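PDB 5H2Q: phosphodiesterase from Trypanosoma brucei brucei, which is an all-helical member of the HD/PDEase clan that holds a zinc ion, a magnesium ion and the ligand LLI. Local coordinates for residues 212-217 / 311-316; 237-242 / 303-308; 244-249 / 292-297. All coordinates share one frame; numbering follows the deposited sequence.

Contact 1 of 3, residues 212-217 / 311-316; sequences EKYLEL and DACLQG
With chi1 at 170°, Tyr214 swings its ring away from its own amide nitrogen, and the long side chain reaches over to 311-316 until its hydroxyl meets Cys313 and Leu314. Leu215 takes the other common turn, CG opposite the carbonyl carbon (chi1 -62°), which extends one methyl toward Ala312. Neither CB of these two residues is aimed at the segment 311-316; the ends of the side chains make the contact.

The phenolic oxygen does the touching for Tyr214. Its OH lies 3.6 Å from Cys313 CB and 3.8 Å from Leu314 CG. Both branches of the leucine are also close to that oxygen: Leu314 CD2 is 3.9 Å from Tyr214 OH and Leu314 CD1 is 4.1 Å from it, so the hydroxyl sits against the fork of the isobutyl group. Cys313 SG is slightly farther than its CB, at 4.0 Å from Tyr214 OH. These are van der Waals approaches to carbon and sulfur. One residue on, Leu215 CD2 meets Ala312 CB at 3.8 Å in a purely apolar touch, placed where the backbones come nearest, Leu215 CA to Ala312 CA being 6.8 Å.

The helix of the second segment ends here, Cys313 being the first residue to leave helical geometry, with phi at -165°. This is consistent with three successive side chains, Ala312, Cys313 and Leu314, all starting toward 212-217. Thr233 and Val236 of helix 227-242 also pack on the Tyr214 side chain, and Ile309 touches both Tyr214 and Leu314. The contact is thus partly buried helix-to-helix-end packing, in which helix 207-217 lies against the C-terminal end of helix 290-312 within the all-helical phosphodiesterase fold.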
loop_
_atom_site.group_PDB
_atom_site.type_symbol
_atom_site.label_atom_id
_atom_site.label_comp_id
_atom_site.label_asym_id
_atom_site.label_seq_id
_atom_site.Cartn_x
_atom_site.Cartn_y
_atom_site.Cartn_z
ATOM N N GLU A 212 -3.697 16.085 -8.799
ATOM C CA GLU A 212 -4.217 17.406 -9.155
ATOM C C GLU A 212 -5.713 17.558 -8.805
ATOM O O GLU A 212 -6.108 18.651 -8.386
ATOM C CB GLU A 212 -3.886 17.787 -10.612
ATOM C CG GLU A 212 -2.382 17.935 -10.873
ATOM C CD GLU A 212 -1.546 18.903 -10.049
ATOM O OE1 GLU A 212 -0.344 18.614 -9.848
ATOM O OE2 GLU A 212 -2.075 19.951 -9.615
ATOM N N LYS A 213 -6.513 16.457 -8.868
ATOM C CA LYS A 213 -7.927 16.482 -8.477
ATOM C C LYS A 213 -8.068 16.813 -6.980
ATOM O O LYS A 213 -8.967 17.570 -6.596
ATOM C CB LYS A 213 -8.650 15.169 -8.820
ATOM C CG LYS A 213 -10.169 15.280 -8.715
ATOM C CD LYS A 213 -10.915 13.973 -8.954
ATOM C CE LYS A 213 -12.373 14.146 -8.584
ATOM N NZ LYS A 213 -13.161 12.897 -8.760
ATOM N N TYR A 214 -7.151 16.294 -6.152
ATOM C CA TYR A 214 -7.142 16.551 -4.717
ATOM C C TYR A 214 -6.758 18.003 -4.453
ATOM O O TYR A 214 -7.464 18.689 -3.716
ATOM C CB TYR A 214 -6.172 15.589 -4.005
ATOM C CG TYR A 214 -5.903 15.903 -2.550
ATOM C CD1 TYR A 214 -6.844 15.601 -1.564
ATOM C CD2 TYR A 214 -4.678 16.422 -2.143
ATOM C CE1 TYR A 214 -6.593 15.870 -0.219
ATOM C CE2 TYR A 214 -4.426 16.722 -0.804
ATOM C CZ TYR A 214 -5.379 16.423 0.159
ATOM O OH TYR A 214 -5.119 16.690 1.484
ATOM N N LEU A 215 -5.647 18.467 -5.072
ATOM C CA LEU A 215 -5.132 19.827 -4.911
ATOM C C LEU A 215 -6.131 20.901 -5.326
ATOM O O LEU A 215 -6.153 21.957 -4.695
ATOM C CB LEU A 215 -3.779 20.015 -5.629
ATOM C CG LEU A 215 -2.595 19.167 -5.148
ATOM C CD1 LEU A 215 -1.433 19.267 -6.117
ATOM C CD2 LEU A 215 -2.144 19.543 -3.738
ATOM N N GLU A 216 -6.970 20.631 -6.342
ATOM C CA GLU A 216 -7.985 21.591 -6.770
ATOM C C GLU A 216 -9.158 21.650 -5.817
ATOM O O GLU A 216 -9.669 22.745 -5.551
ATOM C CB GLU A 216 -8.447 21.376 -8.216
ATOM C CG GLU A 216 -8.011 22.516 -9.126
ATOM C CD GLU A 216 -8.793 23.811 -9.027
ATOM O OE1 GLU A 216 -8.491 24.628 -8.127
ATOM O OE2 GLU A 216 -9.671 24.035 -9.890
ATOM N N LEU A 217 -9.573 20.488 -5.265
ATOM C CA LEU A 217 -10.664 20.476 -4.282
ATOM C C LEU A 217 -10.208 21.200 -3.023
ATOM O O LEU A 217 -11.035 21.830 -2.363
ATOM C CB LEU A 217 -11.185 19.058 -3.954
ATOM C CG LEU A 217 -11.904 18.288 -5.072
ATOM C CD1 LEU A 217 -12.237 16.883 -4.622
ATOM C CD2 LEU A 217 -13.188 18.990 -5.539
ATOM N N ASP A 311 1.804 21.082 1.846
ATOM C CA ASP A 311 1.519 22.511 1.709
ATOM C C ASP A 311 0.031 22.843 1.561
ATOM O O ASP A 311 -0.392 23.869 2.093
ATOM C CB ASP A 311 2.340 23.138 0.555
ATOM C CG ASP A 311 3.852 23.092 0.735
ATOM O OD1 ASP A 311 4.311 22.720 1.833
ATOM O OD2 ASP A 311 4.575 23.394 -0.239
ATOM N N ALA A 312 -0.765 22.000 0.872
ATOM C CA ALA A 312 -2.189 22.295 0.690
ATOM C C ALA A 312 -3.075 22.005 1.904
ATOM O O ALA A 312 -4.137 22.626 2.043
ATOM C CB ALA A 312 -2.738 21.562 -0.520
ATOM N N CYS A 313 -2.687 21.018 2.743
ATOM C CA CYS A 313 -3.569 20.585 3.825
ATOM C C CYS A 313 -2.901 19.748 4.901
ATOM O O CYS A 313 -3.263 19.900 6.059
ATOM C CB CYS A 313 -4.763 19.844 3.218
ATOM S SG CYS A 313 -6.009 19.296 4.413
ATOM N N LEU A 314 -1.971 18.843 4.543
ATOM C CA LEU A 314 -1.396 17.873 5.490
ATOM C C LEU A 314 -0.110 18.314 6.186
ATOM O O LEU A 314 0.888 17.593 6.170
ATOM C CB LEU A 314 -1.212 16.507 4.778
ATOM C CG LEU A 314 -2.451 15.963 4.054
ATOM C CD1 LEU A 314 -2.189 14.582 3.469
ATOM C CD2 LEU A 314 -3.680 15.901 4.979
ATOM N N GLN A 315 -0.176 19.459 6.912
ATOM C CA GLN A 315 0.945 20.046 7.642
ATOM C C GLN A 315 1.625 19.089 8.592
ATOM O O GLN A 315 2.836 19.178 8.760
ATOM C CB GLN A 315 0.519 21.342 8.397
ATOM C CG GLN A 315 -0.106 22.427 7.516
ATOM C CD GLN A 315 0.926 23.263 6.797
ATOM O OE1 GLN A 315 1.389 24.296 7.297
ATOM N NE2 GLN A 315 1.283 22.855 5.588
ATOM N N GLY A 316 0.860 18.169 9.199
ATOM C CA GLY A 316 1.409 17.181 10.123
ATOM C C GLY A 316 2.300 16.126 9.497
ATOM O O GLY A 316 3.034 15.447 10.219
#

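Contact 2 of 3, residues 237-242 / 303-308. With ZN (zinc ion), chain C; LLI ((4~{a}~{S},8~{a}~{R})-2-cycloheptyl-4-[4-methoxy-3-[2-(2-oxidanylideneimidazolidin-1-yl)ethoxy]phenyl]-4~{a},5,8,8~{a}-tetrahydrophthalazin-1-one), chain E.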
loop_
_atom_site.group_PDB
_atom_site.type_symbol
_atom_site.label_atom_id
_atom_site.label_comp_id
_atom_site.label_asym_id
_atom_site.label_seq_id
_atom_site.Cartn_x
_atom_site.Cartn_y
_atom_site.Cartn_z
ATOM N N LEU A 237 -4.051 9.383 0.625
ATOM C CA LEU A 237 -3.316 8.680 1.663
ATOM C C LEU A 237 -2.913 7.261 1.233
ATOM O O LEU A 237 -1.835 6.808 1.588
ATOM C CB LEU A 237 -4.134 8.617 2.961
ATOM C CG LEU A 237 -4.085 9.847 3.810
ATOM C CD1 LEU A 237 -4.961 9.643 5.002
ATOM C CD2 LEU A 237 -2.652 10.153 4.280
ATOM N N MET A 238 -3.784 6.562 0.500
ATOM C CA MET A 238 -3.457 5.233 -0.048
ATOM C C MET A 238 -2.266 5.400 -1.001
ATOM O O MET A 238 -1.275 4.663 -0.923
ATOM C CB MET A 238 -4.687 4.693 -0.808
ATOM C CG MET A 238 -4.608 3.218 -1.207
ATOM S SD MET A 238 -4.159 1.998 0.077
ATOM C CE MET A 238 -5.283 2.404 1.400
ATOM N N LYS A 239 -2.350 6.398 -1.898
ATOM C CA LYS A 239 -1.239 6.673 -2.806
ATOM C C LYS A 239 0.046 6.991 -2.033
ATOM O O LYS A 239 1.100 6.499 -2.405
ATOM C CB LYS A 239 -1.604 7.853 -3.706
ATOM C CG LYS A 239 -2.511 7.440 -4.843
ATOM C CD LYS A 239 -2.790 8.633 -5.792
ATOM C CE LYS A 239 -1.554 9.209 -6.475
ATOM N NZ LYS A 239 -0.643 8.162 -7.023
ATOM N N ALA A 240 -0.033 7.827 -0.957
ATOM C CA ALA A 240 1.111 8.191 -0.126
ATOM C C ALA A 240 1.759 6.978 0.514
ATOM O O ALA A 240 2.977 6.856 0.496
ATOM C CB ALA A 240 0.708 9.217 0.933
ATOM N N GLY A 241 0.957 6.045 1.028
ATOM C CA GLY A 241 1.543 4.836 1.580
ATOM C C GLY A 241 2.255 4.031 0.511
ATOM O O GLY A 241 3.357 3.536 0.732
ATOM N N ASP A 242 1.664 3.968 -0.701
ATOM C CA ASP A 242 2.263 3.221 -1.813
ATOM C C ASP A 242 3.618 3.765 -2.243
ATOM O O ASP A 242 4.494 2.978 -2.609
ATOM C CB ASP A 242 1.310 3.193 -2.997
ATOM C CG ASP A 242 0.970 1.810 -3.497
ATOM O OD1 ASP A 242 1.644 0.829 -3.059
ATOM O OD2 ASP A 242 0.127 1.717 -4.401
ATOM N N ALA A 303 8.863 13.565 -4.326
ATOM C CA ALA A 303 9.051 14.906 -3.769
ATOM C C ALA A 303 7.924 15.883 -4.148
ATOM O O ALA A 303 7.321 16.417 -3.201
ATOM C CB ALA A 303 10.433 15.466 -4.107
ATOM N N PRO A 304 7.504 16.061 -5.439
ATOM C CA PRO A 304 6.377 16.969 -5.712
ATOM C C PRO A 304 5.084 16.511 -5.042
ATOM O O PRO A 304 4.373 17.335 -4.493
ATOM C CB PRO A 304 6.251 16.948 -7.250
ATOM C CG PRO A 304 7.578 16.484 -7.725
ATOM C CD PRO A 304 8.058 15.524 -6.701
ATOM N N PHE A 305 4.806 15.190 -5.040
ATOM C CA PHE A 305 3.592 14.668 -4.408
ATOM C C PHE A 305 3.503 15.062 -2.910
ATOM O O PHE A 305 2.489 15.629 -2.502
ATOM C CB PHE A 305 3.502 13.139 -4.590
ATOM C CG PHE A 305 2.343 12.495 -3.868
ATOM C CD1 PHE A 305 1.079 12.468 -4.436
ATOM C CD2 PHE A 305 2.512 11.948 -2.599
ATOM C CE1 PHE A 305 0.007 11.853 -3.774
ATOM C CE2 PHE A 305 1.442 11.335 -1.934
ATOM C CZ PHE A 305 0.202 11.287 -2.529
ATOM N N PHE A 306 4.535 14.748 -2.114
ATOM C CA PHE A 306 4.493 15.014 -0.670
ATOM C C PHE A 306 4.554 16.501 -0.362
ATOM O O PHE A 306 3.796 16.967 0.481
ATOM C CB PHE A 306 5.576 14.262 0.084
ATOM C CG PHE A 306 5.287 12.780 0.235
ATOM C CD1 PHE A 306 4.387 12.323 1.195
ATOM C CD2 PHE A 306 5.961 11.844 -0.537
ATOM C CE1 PHE A 306 4.146 10.948 1.357
ATOM C CE2 PHE A 306 5.712 10.469 -0.383
ATOM C CZ PHE A 306 4.831 10.032 0.584
ATOM N N GLN A 307 5.418 17.256 -1.070
ATOM C CA GLN A 307 5.492 18.703 -0.851
ATOM C C GLN A 307 4.127 19.370 -1.061
ATOM O O GLN A 307 3.716 20.161 -0.214
ATOM C CB GLN A 307 6.582 19.340 -1.764
ATOM C CG GLN A 307 6.829 20.842 -1.537
ATOM C CD GLN A 307 7.569 21.109 -0.249
ATOM O OE1 GLN A 307 8.787 20.918 -0.147
ATOM N NE2 GLN A 307 6.843 21.549 0.769
ATOM N N LYS A 308 3.427 19.031 -2.164
ATOM C CA LYS A 308 2.138 19.604 -2.561
ATOM C C LYS A 308 1.006 19.236 -1.592
ATOM O O LYS A 308 0.166 20.091 -1.282
ATOM C CB LYS A 308 1.757 19.210 -3.994
ATOM C CG LYS A 308 2.603 19.883 -5.090
ATOM C CD LYS A 308 2.300 19.250 -6.458
ATOM C CE LYS A 308 3.053 19.891 -7.605
ATOM N NZ LYS A 308 2.762 19.201 -8.896
HETATM ZN ZN ZN C . 1.310 -1.256 -3.506
HETATM C C2 LLI E . 10.329 2.866 -6.979
HETATM C C3 LLI E . 10.336 2.440 -5.633
HETATM O O1 LLI E . 11.546 3.226 -7.505
HETATM C C12 LLI E . 5.454 1.657 -7.372
HETATM C C14 LLI E . 4.748 0.919 -8.539
HETATM C C15 LLI E . 4.632 1.765 -9.804
HETATM C C16 LLI E . 4.601 2.835 -6.874
HETATM C C17 LLI E . 3.139 2.483 -6.745
HETATM C C18 LLI E . 3.376 0.394 -8.087
HETATM C C19 LLI E . 2.572 1.457 -7.381
HETATM C C21 LLI E . 5.841 3.496 -11.152
HETATM C C22 LLI E . 7.102 3.080 -12.004
HETATM C C23 LLI E . 5.866 4.986 -10.689
HETATM C C24 LLI E . 7.375 3.845 -13.301
HETATM C C25 LLI E . 5.978 6.091 -11.738
HETATM C C26 LLI E . 7.383 6.307 -12.314
HETATM C C27 LLI E . 8.054 5.205 -13.149
HETATM C C28 LLI E . 11.580 3.686 -8.865
HETATM C C29 LLI E . 13.024 3.909 -9.214
HETATM C C4 LLI E . 9.157 2.789 -7.718
HETATM C C5 LLI E . 9.174 1.926 -5.067
HETATM C C6 LLI E . 7.992 2.279 -7.147
HETATM C C7 LLI E . 8.016 1.846 -5.823
HETATM O O8 LLI E . 11.527 2.588 -4.973
HETATM C C9 LLI E . 11.663 1.965 -3.692
HETATM C C10 LLI E . 6.751 2.195 -7.952
HETATM N N11 LLI E . 6.858 2.615 -9.201
HETATM N N13 LLI E . 5.749 2.573 -10.004
HETATM O O20 LLI E . 3.658 1.738 -10.540
HETATM N N30 LLI E . 13.737 2.663 -9.541
HETATM C C31 LLI E . 13.155 1.620 -10.388
HETATM C C32 LLI E . 14.792 2.176 -8.819
HETATM C C33 LLI E . 14.237 0.546 -10.386
HETATM N N34 LLI E . 15.092 0.953 -9.283
HETATM O O35 LLI E . 15.383 2.785 -7.937
HETATM O O HOH W 1 0.172 -0.613 -5.378
HETATM O O HOH W 2 2.926 -0.910 -4.945
#
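Ala240 meets Phe305 and Phe306 where two helices of the all-helical phosphodiesterase fold, 227-242 and 290-312, pass each other. The axes of the two six-residue segments run at 137° to one another and approach no closer than 11.2 Å, a spacing bridged by the two phenyl rings.

Apolar contacts carry the interface. Phe305, its ring turned opposite the backbone nitrogen (chi1 175°), reaches helix 227-242, and Ala240 CB lies in the plane of that ring, 3.6 Å from CE2 at its edge. Phe306 comes from the other common torsion (chi1 -75°), which brings CE1 of Phe306 to within 3.9 Å of Ala240 CB. CD2 of Phe305 is above the centre of the Phe306 ring, so the two aromatics also pack on each other. Near the edge of Phe306, Ala240 O is 3.7 Å from CZ. Lys239 adds its aliphatic part: CB is 4.1 Å from Phe305 CZ, crossing the ring obliquely, while the bend at the end of its chain leads NZ to a hydrogen bond with His207 ND1.

Metal coordination occupies the last residue of the helix, which touches none of 303-308. Asp242 OD1 binds the zinc ion at 2.2 Å; His92, His128, Asp129 and two waters complete six ligands. The other carboxylate oxygen stays outside the coordination shell and instead accepts a hydrogen bond from a zinc-bound water, 2.5 Å from Asp242 OD2. That same OD2 is 3.9 Å from C19 of LLI.

Contact 3 of 3, residues 244-249 / 292-297; sequences SNVTKP and KGQIGF. With LLI ((4~{a}~{S},8~{a}~{R})-2-cycloheptyl-4-[4-methoxy-3-[2-(2-oxidanylideneimidazolidin-1-yl)ethoxy]phenyl]-4~{a},5,8,8~{a}-tetrahydrophthalazin-1-one), chain E.
Val246 of the loop between helices 227-242 and 250-274 packs on Gln294 and Phe297, two residues of helix 290-312 that line the ligand pocket. This is consistent with the family's ligand pocket, where, as in PDE4, a glutamine and a phenylalanine hold dialkoxyphenyl groups.

Van der Waals contact joins the segments through one methyl. Val246 CG1 is 3.7 Å from Gln294 OE1 and, at the ring edge and near its plane, 3.7 Å from Phe297 CD2. The ligand takes a face of that ring: LLI C2 stands 3.7 Å above the plane, over the centre of Phe297.

Hydrogen bonds to the ligand converge on Gln294 NE2, which a bend at chi2 turns into the pocket. The bond from Gln294 NE2 to LLI O35 is nearly straight (2.8 Å, 175°), that from Gln294 NE2 to LLI O8 somewhat less so (2.9 Å, 155°). A third, Gln294 NE2 to LLI O1, is weak (3.2 Å, 124°), as expected for two hydrogens serving three acceptors.

Within the loop, Ser244 O accepts twice from Thr247, from its N and, at 2.7 Å in the carbonyl plane and on a lone pair, from its OG1.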
loop_
_atom_site.group_PDB
_atom_site.type_symbol
_atom_site.label_atom_id
_atom_site.label_comp_id
_atom_site.label_asym_id
_atom_site.label_seq_id
_atom_site.Cartn_x
_atom_site.Cartn_y
_atom_site.Cartn_z
ATOM N N SER A 244 5.603 5.672 -0.175
ATOM C CA SER A 244 6.270 6.091 1.071
ATOM C C SER A 244 7.669 5.494 1.341
ATOM O O SER A 244 8.279 5.874 2.334
ATOM C CB SER A 244 5.385 5.737 2.271
ATOM O OG SER A 244 5.361 4.322 2.395
ATOM N N ASN A 245 8.181 4.556 0.522
ATOM C CA ASN A 245 9.498 3.955 0.808
ATOM C C ASN A 245 10.604 5.019 0.854
ATOM O O ASN A 245 11.565 4.872 1.599
ATOM C CB ASN A 245 9.877 2.895 -0.224
ATOM C CG ASN A 245 8.958 1.704 -0.385
ATOM O OD1 ASN A 245 8.961 1.085 -1.453
ATOM N ND2 ASN A 245 8.193 1.319 0.651
ATOM N N VAL A 246 10.450 6.093 0.070
ATOM C CA VAL A 246 11.448 7.177 0.034
ATOM C C VAL A 246 11.415 8.075 1.298
ATOM O O VAL A 246 12.339 8.872 1.476
ATOM C CB VAL A 246 11.347 8.012 -1.270
ATOM C CG1 VAL A 246 11.526 7.121 -2.496
ATOM C CG2 VAL A 246 10.020 8.759 -1.334
ATOM N N THR A 247 10.349 7.957 2.157
ATOM C CA THR A 247 10.158 8.784 3.361
ATOM C C THR A 247 10.757 8.137 4.626
ATOM O O THR A 247 10.710 8.732 5.709
ATOM C CB THR A 247 8.653 9.067 3.589
ATOM O OG1 THR A 247 7.995 7.895 4.106
ATOM C CG2 THR A 247 7.931 9.625 2.366
ATOM N N LYS A 248 11.302 6.928 4.501
ATOM C CA LYS A 248 11.821 6.142 5.622
ATOM C C LYS A 248 13.300 6.388 5.976
ATOM O O LYS A 248 14.009 6.953 5.135
ATOM C CB LYS A 248 11.581 4.649 5.341
ATOM C CG LYS A 248 10.120 4.278 4.991
ATOM C CD LYS A 248 9.106 4.948 5.951
ATOM C CE LYS A 248 7.682 4.509 5.734
ATOM N NZ LYS A 248 7.509 3.087 6.145
ATOM N N PRO A 249 13.834 5.886 7.134
ATOM C CA PRO A 249 15.293 6.019 7.380
ATOM C C PRO A 249 16.068 5.343 6.233
ATOM O O PRO A 249 15.535 4.419 5.608
ATOM C CB PRO A 249 15.505 5.301 8.708
ATOM C CG PRO A 249 14.149 5.346 9.391
ATOM C CD PRO A 249 13.170 5.183 8.255
ATOM N N LYS A 292 20.733 6.660 -9.023
ATOM C CA LYS A 292 20.120 7.389 -10.145
ATOM C C LYS A 292 18.610 7.100 -10.226
ATOM O O LYS A 292 17.817 8.025 -10.439
ATOM C CB LYS A 292 20.800 6.989 -11.474
ATOM C CG LYS A 292 22.131 7.675 -11.714
ATOM C CD LYS A 292 22.915 7.031 -12.846
ATOM C CE LYS A 292 24.275 7.670 -12.999
ATOM N NZ LYS A 292 25.213 6.803 -13.760
ATOM N N GLY A 293 18.237 5.827 -10.061
ATOM C CA GLY A 293 16.843 5.393 -10.098
ATOM C C GLY A 293 16.012 6.052 -9.012
ATOM O O GLY A 293 14.958 6.634 -9.288
ATOM N N GLN A 294 16.540 6.056 -7.792
ATOM C CA GLN A 294 15.851 6.674 -6.638
ATOM C C GLN A 294 15.727 8.203 -6.761
ATOM O O GLN A 294 14.661 8.765 -6.470
ATOM C CB GLN A 294 16.507 6.235 -5.320
ATOM C CG GLN A 294 16.223 4.762 -4.972
ATOM C CD GLN A 294 14.743 4.494 -4.735
ATOM O OE1 GLN A 294 14.168 4.899 -3.719
ATOM N NE2 GLN A 294 14.094 3.822 -5.675
ATOM N N ILE A 295 16.775 8.874 -7.278
ATOM C CA ILE A 295 16.729 10.325 -7.495
ATOM C C ILE A 295 15.625 10.698 -8.504
ATOM O O ILE A 295 14.884 11.650 -8.269
ATOM C CB ILE A 295 18.121 10.882 -7.910
ATOM C CG1 ILE A 295 19.122 10.738 -6.748
ATOM C CG2 ILE A 295 18.011 12.353 -8.344
ATOM C CD1 ILE A 295 20.608 10.899 -7.127
ATOM N N GLY A 296 15.535 9.943 -9.603
ATOM C CA GLY A 296 14.528 10.159 -10.636
ATOM C C GLY A 296 13.131 10.013 -10.069
ATOM O O GLY A 296 12.252 10.832 -10.350
ATOM N N PHE A 297 12.929 8.939 -9.293
ATOM C CA PHE A 297 11.664 8.623 -8.629
ATOM C C PHE A 297 11.259 9.749 -7.664
ATOM O O PHE A 297 10.135 10.241 -7.733
ATOM C CB PHE A 297 11.749 7.262 -7.912
ATOM C CG PHE A 297 10.444 6.815 -7.289
ATOM C CD1 PHE A 297 9.299 6.651 -8.065
ATOM C CD2 PHE A 297 10.362 6.549 -5.925
ATOM C CE1 PHE A 297 8.088 6.251 -7.482
ATOM C CE2 PHE A 297 9.153 6.146 -5.345
ATOM C CZ PHE A 297 8.026 5.996 -6.131
HETATM C C2 LLI E . 10.329 2.866 -6.979
HETATM C C3 LLI E . 10.336 2.440 -5.633
HETATM O O1 LLI E . 11.546 3.226 -7.505
HETATM C C12 LLI E . 5.454 1.657 -7.372
HETATM C C14 LLI E . 4.748 0.919 -8.539
HETATM C C15 LLI E . 4.632 1.765 -9.804
HETATM C C16 LLI E . 4.601 2.835 -6.874
HETATM C C17 LLI E . 3.139 2.483 -6.745
HETATM C C18 LLI E . 3.376 0.394 -8.087
HETATM C C19 LLI E . 2.572 1.457 -7.381
HETATM C C21 LLI E . 5.841 3.496 -11.152
HETATM C C22 LLI E . 7.102 3.080 -12.004
HETATM C C23 LLI E . 5.866 4.986 -10.689
HETATM C C24 LLI E . 7.375 3.845 -13.301
HETATM C C25 LLI E . 5.978 6.091 -11.738
HETATM C C26 LLI E . 7.383 6.307 -12.314
HETATM C C27 LLI E . 8.054 5.205 -13.149
HETATM C C28 LLI E . 11.580 3.686 -8.865
HETATM C C29 LLI E . 13.024 3.909 -9.214
HETATM C C4 LLI E . 9.157 2.789 -7.718
HETATM C C5 LLI E . 9.174 1.926 -5.067
HETATM C C6 LLI E . 7.992 2.279 -7.147
HETATM C C7 LLI E . 8.016 1.846 -5.823
HETATM O O8 LLI E . 11.527 2.588 -4.973
HETATM C C9 LLI E . 11.663 1.965 -3.692
HETATM C C10 LLI E . 6.751 2.195 -7.952
HETATM N N11 LLI E . 6.858 2.615 -9.201
HETATM N N13 LLI E . 5.749 2.573 -10.004
HETATM O O20 LLI E . 3.658 1.738 -10.540
HETATM N N30 LLI E . 13.737 2.663 -9.541
HETATM C C31 LLI E . 13.155 1.620 -10.388
HETATM C C32 LLI E . 14.792 2.176 -8.819
HETATM C C33 LLI E . 14.237 0.546 -10.386
HETATM N N34 LLI E . 15.092 0.953 -9.283
HETATM O O35 LLI E . 15.383 2.785 -7.937
#

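Helix 290-312 serves all three contacts, with 292-297 at the pocket, 303-308 turning Phe305 and Phe306 into the interior and 311-316 running off its C-terminal end. Contacts 2 and 3 are buried; contact 1 is only partly so, its centre farther from that of the chain, about 20 Å against 12 Å and 15 Å. The chemistry differs too: contact 1 pairs aliphatic groups and a hydroxyl, contact 2 sets two aromatic rings against a methyl near a zinc ligand, and contact 3 adds an amide bonded to LLI. Contact 2 meets contact 1 at Leu215 CD2 to Lys308 O (3.4 Å) and contact 3 at Phe306 CZ to Thr247 CG2 (3.6 Å); contacts 1 and 3 do not touch.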